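PDB 7MX5: Tol-Pal system protein TolB from Acinetobacter baumannii, which probably acts as the periplasmic component of the Tol-Pal system, which maintains outer membrane integrity and takes part in outer membrane invagination during cell division. Local coordinates for residues A[58-63]-A[93-98]; A[196-201]-A[219-224]; A[208-213]-A[241-246]. One frame throughout, in Å; residues are numbered along the deposited sequence.

Contact 1 comes first along the chain and lies in the amino-terminal domain. There the start of helix 60-65 meets the turn leading into strand 96-105. Contacts 2 and 3 follow in the six-bladed propeller, about 47 and 58 Å from contact 1 between centres. Their own centres are only 10 Å apart. Both join the blade ending in strand 206-211 to the blade starting with strand 215-221, and their segments alternate along the chain. Strands 195-200 and 206-211 are sheet neighbours, with I196 O lying 2.7 Å from I209 N. Contacts 2 and 3 thus form one continuous interface between two blades, while contact 1 is internal packing of the other domain.

Contact 1: A[58-63]-A[93-98]; sequences IQASDW and QKQQYL
A G1 beta bulge, with Q95 and Q96 opposite the single residue D91, closes the hairpin of strands 83-91 and 96-105 and brings Q95 up to A60 at the start of helix 60-65. The first touch is aliphatic. Q95 CG lies 3.8 Å from A60 CB. Q95 reaches there because CG stands beside its backbone N (chi1 -84°) and the chain runs on extended. Its amide trails past the same methyl, with Q95 OE1 3.9 Å from A60 CB. A60 is buried, while Q95 stays exposed and covers it from outside.

The second touch is made two residues on, at Y97. Its hydroxyl oxygen OH comes within 3.6 Å of I58 CG2. This branch of I58 does the touching, and the CG1 branch is turned away from Y97. I58 and Y97 run alongside each other, pointing opposite ways. Y97 also packs edge-to-face with Y90, which I58 touches as well, so Y90 borders both partners. I58 further reaches V71 on strand 70-78. Small, purely van der Waals contacts thus lay a helix start against an edge hairpin of the mixed sheet in the TolB amino-terminal domain.

Contact 2: A[196-201]-A[219-224]; sequences IYLQDL and PSFSPD
P219 meets I196 at the start of this contact, with P219 CB 4.3 Å from I196 CD1. I196 reaches over with the CD1 end of its longer branch. The touch is loose but both residues are buried. The proline ring also rests on S174 and A176 of strand 172-177, so it packs against two strands of the preceding blade. I196 in turn touches M228 and F230 of strand 227-232.

S220 points the other way, and its OG makes a weak hydrogen bond to Y265 N in the next blade.

F221 returns to the interface. Its CZ, the far end of the ring, lies 3.6 Å from L198 CD1. The ring is sent across by a chi1 of -73°, with CG beside the backbone N. L198 answers with CG anti to its backbone N (chi1 -167°), which leads the CD1 methyl to the ring obliquely. A185 and M228 also touch F221, one from each blade.

Beyond F221 the chain leaves the interface. S222 packs on S227, and D224 OD1 accepts a hydrogen bond from K226 N in the turn to strand 227-232. Side chains at every second position of the innermost strand of one blade, meeting the third strand of the blade before it, are typical of a beta propeller.

Contact 3: A[208-213]-A[241-246]; sequences VITSFK and YQMDLS
The flat group that M243 meets is the peptide joining I209 to T210. The M243 side chain lies over one face of it. M243 CE is 3.2 Å from I209 O and approaches well out of the carbonyl plane. M243 SD stands over the same face, 4.1 Å from I209 O.

M243 carries the contact. Its CG is anti to the backbone N (chi1 -152°) and chi2 is also extended, so the chain reaches across from strand 239-244. It then bends at chi3 (-132°), which lays the terminal methyl along the backbone of the other strand. The sulfur packs closely on I209, with SD 3.4 Å from I209 CG2. The methyl goes on to T210, where CE is 3.6 Å from T210 CB and 4.0 Å from T210 OG1. All three residues are buried, and the packing is dispersive.

In strand 206-211 a classic beta bulge sets I209 and T210 opposite I196. I209 N and T210 O pair with I196, which keeps this peptide in the sheet.

Strand 206-211 is the outermost of its blade, and strand 239-244 is the third of the next. I209 is also covered by M228 of strand 227-232, by R248, and by I196 and L198 of its own blade. M243 touches V250 of strand 249-252 and pairs through its backbone with M228. The methionine therefore fills the outer part of the seam between two neighbouring blades, alongside strands 195-200, 227-232 and 249-252.

Contact 1: A[58-63]-A[93-98]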
loop_
_atom_site.group_PDB
_atom_site.type_symbol
_atom_site.label_atom_id
_atom_site.label_comp_id
_atom_site.label_asym_id
_atom_site.label_seq_id
_atom_site.Cartn_x
_atom_site.Cartn_y
_atom_site.Cartn_z
ATOM N N ILE A 58 -24.085 -5.555 -27.495
ATOM C CA ILE A 58 -22.709 -5.548 -27.979
ATOM C C ILE A 58 -22.553 -6.666 -28.999
ATOM O O ILE A 58 -23.067 -7.774 -28.814
ATOM C CB ILE A 58 -21.694 -5.685 -26.820
ATOM C CG1 ILE A 58 -20.260 -5.602 -27.351
ATOM C CG2 ILE A 58 -21.918 -6.974 -26.040
ATOM C CD1 ILE A 58 -19.220 -5.405 -26.273
ATOM N N GLN A 59 -21.858 -6.362 -30.092
ATOM C CA GLN A 59 -21.550 -7.335 -31.134
ATOM C C GLN A 59 -20.036 -7.463 -31.223
ATOM O O GLN A 59 -19.336 -6.466 -31.426
ATOM C CB GLN A 59 -22.151 -6.914 -32.477
ATOM C CG GLN A 59 -23.673 -6.856 -32.473
ATOM C CD GLN A 59 -24.302 -7.892 -33.384
ATOM O OE1 GLN A 59 -23.613 -8.749 -33.939
ATOM N NE2 GLN A 59 -25.620 -7.823 -33.538
ATOM N N ALA A 60 -19.536 -8.690 -31.071
ATOM C CA ALA A 60 -18.107 -8.926 -30.907
ATOM C C ALA A 60 -17.328 -8.916 -32.215
ATOM O O ALA A 60 -16.093 -8.949 -32.175
ATOM C CB ALA A 60 -17.879 -10.259 -30.191
ATOM N N SER A 61 -18.004 -8.874 -33.367
ATOM C CA SER A 61 -17.287 -8.915 -34.638
ATOM C C SER A 61 -16.422 -7.679 -34.840
ATOM O O SER A 61 -15.341 -7.771 -35.433
ATOM C CB SER A 61 -18.275 -9.061 -35.796
ATOM O OG SER A 61 -19.034 -7.878 -35.971
ATOM N N ASP A 62 -16.869 -6.522 -34.354
ATOM C CA ASP A 62 -16.151 -5.272 -34.571
ATOM C C ASP A 62 -15.068 -5.021 -33.532
ATOM O O ASP A 62 -14.082 -4.337 -33.832
ATOM C CB ASP A 62 -17.135 -4.099 -34.579
ATOM C CG ASP A 62 -18.392 -4.404 -35.369
ATOM O OD1 ASP A 62 -18.277 -4.989 -36.466
ATOM O OD2 ASP A 62 -19.494 -4.062 -34.891
ATOM N N TRP A 63 -15.226 -5.551 -32.319
ATOM C CA TRP A 63 -14.193 -5.379 -31.306
ATOM C C TRP A 63 -13.003 -6.296 -31.545
ATOM O O TRP A 63 -11.869 -5.927 -31.221
ATOM C CB TRP A 63 -14.775 -5.607 -29.913
ATOM C CG TRP A 63 -15.869 -4.649 -29.593
ATOM C CD1 TRP A 63 -17.209 -4.894 -29.623
ATOM C CD2 TRP A 63 -15.718 -3.276 -29.218
ATOM N NE1 TRP A 63 -17.904 -3.762 -29.276
ATOM C CE2 TRP A 63 -17.012 -2.754 -29.022
ATOM C CE3 TRP A 63 -14.615 -2.440 -29.019
ATOM C CZ2 TRP A 63 -17.232 -1.433 -28.641
ATOM C CZ3 TRP A 63 -14.837 -1.129 -28.639
ATOM C CH2 TRP A 63 -16.135 -0.638 -28.454
ATOM N N GLN A 93 -13.672 -12.611 -27.079
ATOM C CA GLN A 93 -13.323 -13.907 -27.654
ATOM C C GLN A 93 -14.315 -14.982 -27.225
ATOM O O GLN A 93 -14.823 -15.744 -28.056
ATOM C CB GLN A 93 -11.899 -14.294 -27.255
ATOM C CG GLN A 93 -10.838 -13.309 -27.720
ATOM C CD GLN A 93 -10.600 -13.370 -29.217
ATOM O OE1 GLN A 93 -10.911 -14.369 -29.867
ATOM N NE2 GLN A 93 -10.051 -12.296 -29.772
ATOM N N LYS A 94 -14.607 -15.053 -25.927
ATOM C CA LYS A 94 -15.591 -16.001 -25.421
ATOM C C LYS A 94 -17.023 -15.577 -25.717
ATOM O O LYS A 94 -17.932 -16.404 -25.583
ATOM C CB LYS A 94 -15.406 -16.191 -23.914
ATOM C CG LYS A 94 -13.977 -16.524 -23.509
ATOM C CD LYS A 94 -13.931 -17.263 -22.183
ATOM C CE LYS A 94 -12.592 -17.958 -21.984
ATOM N NZ LYS A 94 -12.457 -18.526 -20.613
ATOM N N GLN A 95 -17.238 -14.320 -26.114
ATOM C CA GLN A 95 -18.562 -13.802 -26.464
ATOM C C GLN A 95 -19.549 -13.977 -25.310
ATOM O O GLN A 95 -20.667 -14.467 -25.483
ATOM C CB GLN A 95 -19.088 -14.454 -27.745
ATOM C CG GLN A 95 -18.579 -13.802 -29.021
ATOM C CD GLN A 95 -19.429 -14.141 -30.231
ATOM O OE1 GLN A 95 -20.237 -13.330 -30.685
ATOM N NE2 GLN A 95 -19.248 -15.344 -30.762
ATOM N N GLN A 96 -19.124 -13.564 -24.118
ATOM C CA GLN A 96 -19.958 -13.664 -22.932
ATOM C C GLN A 96 -19.595 -12.541 -21.973
ATOM O O GLN A 96 -18.529 -11.929 -22.076
ATOM C CB GLN A 96 -19.801 -15.024 -22.244
ATOM C CG GLN A 96 -18.433 -15.245 -21.620
ATOM C CD GLN A 96 -18.217 -16.679 -21.184
ATOM O OE1 GLN A 96 -18.137 -17.586 -22.012
ATOM N NE2 GLN A 96 -18.119 -16.892 -19.878
ATOM N N TYR A 97 -20.499 -12.278 -21.033
ATOM C CA TYR A 97 -20.288 -11.253 -20.022
ATOM C C TYR A 97 -19.500 -11.830 -18.855
ATOM O O TYR A 97 -19.869 -12.871 -18.302
ATOM C CB TYR A 97 -21.622 -10.693 -19.526
ATOM C CG TYR A 97 -22.289 -9.745 -20.494
ATOM C CD1 TYR A 97 -21.765 -8.481 -20.729
ATOM C CD2 TYR A 97 -23.444 -10.113 -21.170
ATOM C CE1 TYR A 97 -22.371 -7.610 -21.613
ATOM C CE2 TYR A 97 -24.058 -9.249 -22.055
ATOM C CZ TYR A 97 -23.517 -7.999 -22.273
ATOM O OH TYR A 97 -24.122 -7.134 -23.153
ATOM N N LEU A 98 -18.413 -11.155 -18.489
ATOM C CA LEU A 98 -17.679 -11.506 -17.282
ATOM C C LEU A 98 -18.264 -10.844 -16.045
ATOM O O LEU A 98 -18.122 -11.377 -14.939
ATOM C CB LEU A 98 -16.204 -11.120 -17.427
ATOM C CG LEU A 98 -15.424 -11.880 -18.502
ATOM C CD1 LEU A 98 -13.937 -11.591 -18.394
ATOM C CD2 LEU A 98 -15.692 -13.375 -18.404
#

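Contact 2: A[196-201]-A[219-224]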
loop_
_atom_site.group_PDB
_atom_site.type_symbol
_atom_site.label_atom_id
_atom_site.label_comp_id
_atom_site.label_asym_id
_atom_site.label_seq_id
_atom_site.Cartn_x
_atom_site.Cartn_y
_atom_site.Cartn_z
ATOM N N ILE A 196 3.803 6.203 21.391
ATOM C CA ILE A 196 3.036 5.486 20.379
ATOM C C ILE A 196 1.557 5.690 20.674
ATOM O O ILE A 196 1.056 5.258 21.718
ATOM C CB ILE A 196 3.396 3.993 20.354
ATOM C CG1 ILE A 196 4.789 3.790 19.751
ATOM C CG2 ILE A 196 2.358 3.210 19.566
ATOM C CD1 ILE A 196 5.258 2.351 19.769
ATOM N N TYR A 197 0.860 6.359 19.763
ATOM C CA TYR A 197 -0.563 6.618 19.899
ATOM C C TYR A 197 -1.357 5.622 19.062
ATOM O O TYR A 197 -0.856 5.078 18.077
ATOM C CB TYR A 197 -0.901 8.045 19.466
ATOM C CG TYR A 197 -0.339 9.121 20.370
ATOM C CD1 TYR A 197 0.947 9.610 20.184
ATOM C CD2 TYR A 197 -1.098 9.653 21.402
ATOM C CE1 TYR A 197 1.463 10.596 21.005
ATOM C CE2 TYR A 197 -0.593 10.645 22.224
ATOM C CZ TYR A 197 0.689 11.109 22.024
ATOM O OH TYR A 197 1.197 12.091 22.844
ATOM N N LEU A 198 -2.601 5.383 19.471
ATOM C CA LEU A 198 -3.531 4.538 18.729
ATOM C C LEU A 198 -4.789 5.355 18.465
ATOM O O LEU A 198 -5.521 5.692 19.400
ATOM C CB LEU A 198 -3.855 3.257 19.495
ATOM C CG LEU A 198 -4.566 2.176 18.677
ATOM C CD1 LEU A 198 -3.839 1.931 17.361
ATOM C CD2 LEU A 198 -4.688 0.888 19.474
ATOM N N GLN A 199 -5.042 5.663 17.196
ATOM C CA GLN A 199 -6.076 6.613 16.805
ATOM C C GLN A 199 -7.239 5.877 16.151
ATOM O O GLN A 199 -7.064 5.220 15.119
ATOM C CB GLN A 199 -5.507 7.666 15.855
ATOM C CG GLN A 199 -6.465 8.799 15.540
ATOM C CD GLN A 199 -5.762 10.138 15.446
ATOM O OE1 GLN A 199 -4.671 10.319 15.986
ATOM N NE2 GLN A 199 -6.387 11.089 14.761
ATOM N N ASP A 200 -8.422 5.997 16.750
ATOM C CA ASP A 200 -9.640 5.468 16.149
ATOM C C ASP A 200 -10.043 6.350 14.973
ATOM O O ASP A 200 -10.349 7.531 15.154
ATOM C CB ASP A 200 -10.753 5.409 17.195
ATOM C CG ASP A 200 -11.992 4.674 16.706
ATOM O OD1 ASP A 200 -12.503 4.998 15.615
ATOM O OD2 ASP A 200 -12.460 3.766 17.425
ATOM N N LEU A 201 -10.049 5.781 13.769
ATOM C CA LEU A 201 -10.363 6.559 12.577
ATOM C C LEU A 201 -11.850 6.850 12.421
ATOM O O LEU A 201 -12.212 7.696 11.595
ATOM C CB LEU A 201 -9.848 5.841 11.329
ATOM C CG LEU A 201 -8.336 5.626 11.272
ATOM C CD1 LEU A 201 -7.978 4.651 10.166
ATOM C CD2 LEU A 201 -7.617 6.953 11.079
ATOM N N PRO A 219 5.898 0.696 15.174
ATOM C CA PRO A 219 4.875 -0.225 15.674
ATOM C C PRO A 219 4.404 -1.191 14.599
ATOM O O PRO A 219 4.488 -0.924 13.398
ATOM C CB PRO A 219 3.737 0.704 16.114
ATOM C CG PRO A 219 3.941 1.972 15.363
ATOM C CD PRO A 219 5.359 2.036 14.878
ATOM N N SER A 220 3.911 -2.339 15.059
ATOM C CA SER A 220 3.357 -3.362 14.186
ATOM C C SER A 220 2.402 -4.212 15.010
ATOM O O SER A 220 2.719 -4.578 16.145
ATOM C CB SER A 220 4.454 -4.233 13.564
ATOM O OG SER A 220 3.895 -5.270 12.776
ATOM N N PHE A 221 1.244 -4.522 14.438
ATOM C CA PHE A 221 0.147 -5.127 15.180
ATOM C C PHE A 221 -0.023 -6.595 14.815
ATOM O O PHE A 221 0.143 -6.984 13.653
ATOM C CB PHE A 221 -1.155 -4.369 14.925
ATOM C CG PHE A 221 -1.204 -3.033 15.598
ATOM C CD1 PHE A 221 -1.463 -2.936 16.954
ATOM C CD2 PHE A 221 -0.969 -1.874 14.879
ATOM C CE1 PHE A 221 -1.501 -1.707 17.580
ATOM C CE2 PHE A 221 -1.007 -0.645 15.498
ATOM C CZ PHE A 221 -1.272 -0.561 16.851
ATOM N N SER A 222 -0.352 -7.399 15.822
ATOM C CA SER A 222 -0.562 -8.822 15.622
ATOM C C SER A 222 -1.793 -9.064 14.751
ATOM O O SER A 222 -2.773 -8.318 14.828
ATOM C CB SER A 222 -0.742 -9.522 16.966
ATOM O OG SER A 222 0.347 -10.376 17.258
ATOM N N PRO A 223 -1.762 -10.096 13.905
ATOM C CA PRO A 223 -2.961 -10.422 13.113
ATOM C C PRO A 223 -4.188 -10.707 13.961
ATOM O O PRO A 223 -5.309 -10.409 13.529
ATOM C CB PRO A 223 -2.535 -11.659 12.310
ATOM C CG PRO A 223 -1.051 -11.651 12.308
ATOM C CD PRO A 223 -0.573 -10.856 13.485
ATOM N N ASP A 224 -4.017 -11.272 15.157
ATOM C CA ASP A 224 -5.152 -11.559 16.027
ATOM C C ASP A 224 -5.687 -10.321 16.736
ATOM O O ASP A 224 -6.680 -10.427 17.464
ATOM C CB ASP A 224 -4.774 -12.636 17.057
ATOM C CG ASP A 224 -3.621 -12.221 17.964
ATOM O OD1 ASP A 224 -3.261 -11.026 17.998
ATOM O OD2 ASP A 224 -3.069 -13.105 18.654
#

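Contact 3: A[208-213]-A[241-246]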
loop_
_atom_site.group_PDB
_atom_site.type_symbol
_atom_site.label_atom_id
_atom_site.label_comp_id
_atom_site.label_asym_id
_atom_site.label_seq_id
_atom_site.Cartn_x
_atom_site.Cartn_y
_atom_site.Cartn_z
ATOM N N VAL A 208 -2.729 6.803 24.328
ATOM C CA VAL A 208 -1.300 6.521 24.413
ATOM C C VAL A 208 -1.108 5.032 24.668
ATOM O O VAL A 208 -1.553 4.500 25.690
ATOM C CB VAL A 208 -0.628 7.355 25.511
ATOM C CG1 VAL A 208 0.760 6.809 25.811
ATOM C CG2 VAL A 208 -0.536 8.796 25.079
ATOM N N ILE A 209 -0.442 4.358 23.734
ATOM C CA ILE A 209 -0.127 2.949 23.922
ATOM C C ILE A 209 1.077 2.792 24.843
ATOM O O ILE A 209 1.017 2.077 25.851
ATOM C CB ILE A 209 0.102 2.271 22.559
ATOM C CG1 ILE A 209 -1.231 2.064 21.836
ATOM C CG2 ILE A 209 0.795 0.952 22.745
ATOM C CD1 ILE A 209 -2.222 1.222 22.608
ATOM N N THR A 210 2.180 3.466 24.524
ATOM C CA THR A 210 3.360 3.462 25.377
ATOM C C THR A 210 4.131 4.756 25.163
ATOM O O THR A 210 3.990 5.423 24.134
ATOM C CB THR A 210 4.261 2.250 25.103
ATOM O OG1 THR A 210 5.236 2.134 26.147
ATOM C CG2 THR A 210 4.970 2.397 23.765
ATOM N N SER A 211 4.954 5.102 26.154
ATOM C CA SER A 211 5.731 6.336 26.115
ATOM C C SER A 211 6.808 6.347 27.193
ATOM O O SER A 211 6.494 6.349 28.387
ATOM C CB SER A 211 4.817 7.551 26.285
ATOM O OG SER A 211 5.512 8.755 26.011
ATOM N N PHE A 212 8.074 6.362 26.789
ATOM C CA PHE A 212 9.178 6.460 27.738
ATOM C C PHE A 212 10.391 7.043 27.017
ATOM O O PHE A 212 10.285 7.554 25.897
ATOM C CB PHE A 212 9.479 5.102 28.382
ATOM C CG PHE A 212 9.507 3.958 27.413
ATOM C CD1 PHE A 212 10.667 3.643 26.727
ATOM C CD2 PHE A 212 8.375 3.189 27.196
ATOM C CE1 PHE A 212 10.696 2.589 25.838
ATOM C CE2 PHE A 212 8.399 2.132 26.308
ATOM C CZ PHE A 212 9.560 1.832 25.628
ATOM N N LYS A 213 11.553 6.957 27.667
ATOM C CA LYS A 213 12.743 7.661 27.200
ATOM C C LYS A 213 13.426 6.937 26.045
ATOM O O LYS A 213 13.967 7.584 25.140
ATOM C CB LYS A 213 13.719 7.846 28.361
ATOM C CG LYS A 213 13.663 6.724 29.388
ATOM C CD LYS A 213 14.628 6.959 30.538
ATOM C CE LYS A 213 14.101 6.347 31.827
ATOM N NZ LYS A 213 15.198 5.834 32.695
ATOM N N TYR A 241 10.372 -5.250 21.345
ATOM C CA TYR A 241 9.477 -5.571 22.445
ATOM C C TYR A 241 8.116 -5.966 21.890
ATOM O O TYR A 241 7.686 -5.464 20.848
ATOM C CB TYR A 241 9.316 -4.376 23.391
ATOM C CG TYR A 241 10.568 -4.000 24.147
ATOM C CD1 TYR A 241 11.517 -3.160 23.580
ATOM C CD2 TYR A 241 10.811 -4.498 25.419
ATOM C CE1 TYR A 241 12.667 -2.818 24.265
ATOM C CE2 TYR A 241 11.954 -4.153 26.113
ATOM C CZ TYR A 241 12.882 -3.320 25.530
ATOM O OH TYR A 241 14.024 -2.985 26.220
ATOM N N GLN A 242 7.439 -6.871 22.590
ATOM C CA GLN A 242 6.061 -7.223 22.277
ATOM C C GLN A 242 5.155 -6.746 23.401
ATOM O O GLN A 242 5.406 -7.040 24.575
ATOM C CB GLN A 242 5.885 -8.729 22.074
ATOM C CG GLN A 242 4.517 -9.083 21.500
ATOM C CD GLN A 242 4.308 -10.571 21.314
ATOM O OE1 GLN A 242 5.122 -11.385 21.747
ATOM N NE2 GLN A 242 3.209 -10.935 20.662
ATOM N N MET A 243 4.109 -6.015 23.041
ATOM C CA MET A 243 3.125 -5.540 23.999
ATOM C C MET A 243 1.859 -6.377 23.918
ATOM O O MET A 243 1.462 -6.819 22.838
ATOM C CB MET A 243 2.777 -4.073 23.758
ATOM C CG MET A 243 2.345 -3.359 25.018
ATOM S SD MET A 243 1.542 -1.786 24.704
ATOM C CE MET A 243 2.415 -0.755 25.876
ATOM N N ASP A 244 1.234 -6.592 25.069
ATOM C CA ASP A 244 -0.095 -7.181 25.145
ATOM C C ASP A 244 -1.091 -6.049 25.357
ATOM O O ASP A 244 -0.982 -5.299 26.334
ATOM C CB ASP A 244 -0.175 -8.211 26.270
ATOM C CG ASP A 244 -1.581 -8.735 26.479
ATOM O OD1 ASP A 244 -2.318 -8.882 25.481
ATOM O OD2 ASP A 244 -1.945 -9.008 27.641
ATOM N N LEU A 245 -2.052 -5.923 24.439
ATOM C CA LEU A 245 -2.911 -4.743 24.419
ATOM C C LEU A 245 -3.807 -4.657 25.648
ATOM O O LEU A 245 -4.161 -3.553 26.077
ATOM C CB LEU A 245 -3.763 -4.741 23.149
ATOM C CG LEU A 245 -3.028 -4.640 21.810
ATOM C CD1 LEU A 245 -3.961 -4.118 20.728
ATOM C CD2 LEU A 245 -1.792 -3.759 21.924
ATOM N N SER A 246 -4.176 -5.799 26.232
ATOM C CA SER A 246 -5.156 -5.795 27.313
ATOM C C SER A 246 -4.597 -5.143 28.574
ATOM O O SER A 246 -5.262 -4.307 29.198
ATOM C CB SER A 246 -5.614 -7.224 27.607
ATOM O OG SER A 246 -4.559 -7.994 28.155
#